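Local structure of putative molybdenum cofactor biosynthesis protein (Corynebacterium diphtheriae, 2G2C) at residues Asn85-Pro88 / Glu89-Ser93. The protein probably takes part in molybdenum cofactor biosynthesis, perhaps by binding molybdopterin, though its precise function is unproven. Numbering follows the deposited sequence.
Sequences NQTP and EATAS
The first turn of helix 87-92, in the probable molybdopterin-binding domain, joins Gln86 at the N-cap position to Ala90, and Thr87 to Thr91. Ala90 N donates to Gln86 O at 2.8 Å with an N-H...O angle of 169°. One residue on, Thr87 O takes two donors from Thr91: the backbone N at 2.9 Å, and OG1 at 2.8 Å, the latter standing 40° above the carbonyl plane. The hydroxyl gets there because OG1 lies beside its own backbone N, opposite the carbonyl carbon (chi1 -60°), which turns it back along the helix; it also bonds Asn138 of strand 135-139. Thr87 OG1 bonds Gly77 O, just past the end of strand 72-76. A third backbone i to i+4 hydrogen bond, Ala92 N to Pro88 O, measures 2.9 Å.

On the other flank Glu89 bends at chi2, folding its carboxylate back toward the start of the helix. OE1 comes within 3.4 Å of Pro88 CD and 3.3 Å of Gln86 CA, while OE2 forms a salt bridge with Arg121. The Glu89 carboxylate, beside the helix N-terminus, is probably favoured by the helix dipole and by Arg121. The two bonds on Thr87 O thus hold the first turn together, and Thr91 OG1, through its further bond to Asn138, links that turn to strand 135-139.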
ATOM      1  N   ASN A  85      15.659   0.267  -2.746  1.00 10.64           N
ATOM      2  CA  ASN A  85      14.405   0.756  -2.164  1.00 10.62           C
ATOM      3  C   ASN A  85      13.670   1.594  -3.202  1.00 10.98           C
ATOM      4  O   ASN A  85      13.860   2.821  -3.295  1.00 11.01           O
ATOM      5  CB  ASN A  85      14.673   1.650  -0.944  1.00 11.00           C
ATOM      6  CG  ASN A  85      15.245   0.915   0.213  1.00 14.04           C
ATOM      7  OD1 ASN A  85      15.071  -0.295   0.372  1.00 13.79           O
ATOM      8  ND2 ASN A  85      15.907   1.659   1.057  1.00 13.77           N
ATOM      9  N   GLN A  86      12.845   0.923  -4.002  1.00 10.15           N
ATOM     10  CA  GLN A  86      12.210   1.565  -5.162  1.00  9.88           C
ATOM     11  C   GLN A  86      10.669   1.440  -5.092  1.00 10.21           C
ATOM     12  O   GLN A  86       9.978   1.619  -6.100  1.00 10.95           O
ATOM     13  CB  GLN A  86      12.735   0.938  -6.448  1.00 10.65           C
ATOM     14  CG  GLN A  86      14.198   1.171  -6.746  1.00 11.82           C
ATOM     15  CD  GLN A  86      14.525   2.612  -7.079  1.00 11.27           C
ATOM     16  OE1 GLN A  86      15.545   3.179  -6.592  1.00 16.96           O
ATOM     17  NE2 GLN A  86      13.640   3.243  -7.847  1.00 11.84           N
ATOM     18  N   THR A  87      10.131   1.160  -3.900  1.00 10.47           N
ATOM     19  CA  THR A  87       8.672   1.058  -3.828  1.00  9.38           C
ATOM     20  C   THR A  87       7.963   2.352  -4.252  1.00  9.96           C
ATOM     21  O   THR A  87       7.028   2.291  -5.030  1.00 10.66           O
ATOM     22  CB  THR A  87       8.210   0.598  -2.456  1.00  9.29           C
ATOM     23  OG1 THR A  87       8.849  -0.659  -2.199  1.00 10.89           O
ATOM     24  CG2 THR A  87       6.688   0.499  -2.380  1.00 11.09           C
ATOM     25  N   PRO A  88       8.408   3.514  -3.746  1.00  9.88           N
ATOM     26  CA  PRO A  88       7.716   4.766  -4.129  1.00 10.39           C
ATOM     27  C   PRO A  88       7.808   4.997  -5.658  1.00 10.49           C
ATOM     28  O   PRO A  88       6.821   5.440  -6.272  1.00 11.21           O
ATOM     29  CB  PRO A  88       8.459   5.853  -3.328  1.00 11.81           C
ATOM     30  CG  PRO A  88       9.037   5.053  -2.160  1.00  9.48           C
ATOM     31  CD  PRO A  88       9.525   3.791  -2.818  1.00 10.41           C
ATOM     32  N   GLU A  89       8.983   4.752  -6.248  1.00  9.76           N
ATOM     33  CA  GLU A  89       9.176   4.972  -7.690  1.00  9.00           C
ATOM     34  C   GLU A  89       8.264   4.009  -8.490  1.00  9.82           C
ATOM     35  O   GLU A  89       7.570   4.406  -9.443  1.00 10.18           O
ATOM     36  CB  GLU A  89      10.645   4.762  -8.108  1.00 10.16           C
ATOM     37  CG  GLU A  89      11.627   5.837  -7.562  1.00 11.90           C
ATOM     38  CD  GLU A  89      12.082   5.654  -6.078  1.00 12.37           C
ATOM     39  OE1 GLU A  89      11.529   4.825  -5.305  1.00 12.05           O
ATOM     40  OE2 GLU A  89      13.042   6.366  -5.704  1.00 14.38           O
ATOM     41  N   ALA A  90       8.280   2.738  -8.089  1.00  9.02           N
ATOM     42  CA  ALA A  90       7.432   1.751  -8.759  1.00 10.87           C
ATOM     43  C   ALA A  90       5.948   2.175  -8.644  1.00 10.63           C
ATOM     44  O   ALA A  90       5.163   2.122  -9.604  1.00 10.53           O
ATOM     45  CB  ALA A  90       7.664   0.327  -8.154  1.00 11.72           C
ATOM     46  N   THR A  91       5.557   2.601  -7.454  1.00 10.17           N
ATOM     47  CA  THR A  91       4.186   2.991  -7.232  1.00  9.48           C
ATOM     48  C   THR A  91       3.789   4.195  -8.094  1.00  9.61           C
ATOM     49  O   THR A  91       2.699   4.214  -8.686  1.00 10.39           O
ATOM     50  CB  THR A  91       3.950   3.278  -5.743  1.00  8.91           C
ATOM     51  OG1 THR A  91       4.238   2.092  -4.989  1.00  9.97           O
ATOM     52  CG2 THR A  91       2.474   3.767  -5.484  1.00 11.82           C
ATOM     53  N   ALA A  92       4.667   5.200  -8.147  1.00 10.27           N
ATOM     54  CA  ALA A  92       4.387   6.444  -8.860  1.00 10.49           C
ATOM     55  C   ALA A  92       4.057   6.145 -10.327  1.00 10.20           C
ATOM     56  O   ALA A  92       3.279   6.907 -10.968  1.00 12.13           O
ATOM     57  CB  ALA A  92       5.575   7.352  -8.778  1.00 11.54           C
ATOM     58  N   SER A  93       4.636   5.056 -10.860  1.00 11.41           N
ATOM     59  CA  SER A  93       4.405   4.743 -12.299  1.00 11.30           C
ATOM     60  C   SER A  93       2.936   4.467 -12.605  1.00 10.65           C
ATOM     61  O   SER A  93       2.543   4.539 -13.800  1.00 12.22           O
ATOM     62  CB  SER A  93       5.274   3.570 -12.776  1.00 12.24           C
ATOM     63  OG  SER A  93       4.818   2.326 -12.277  1.00 12.83           O
TER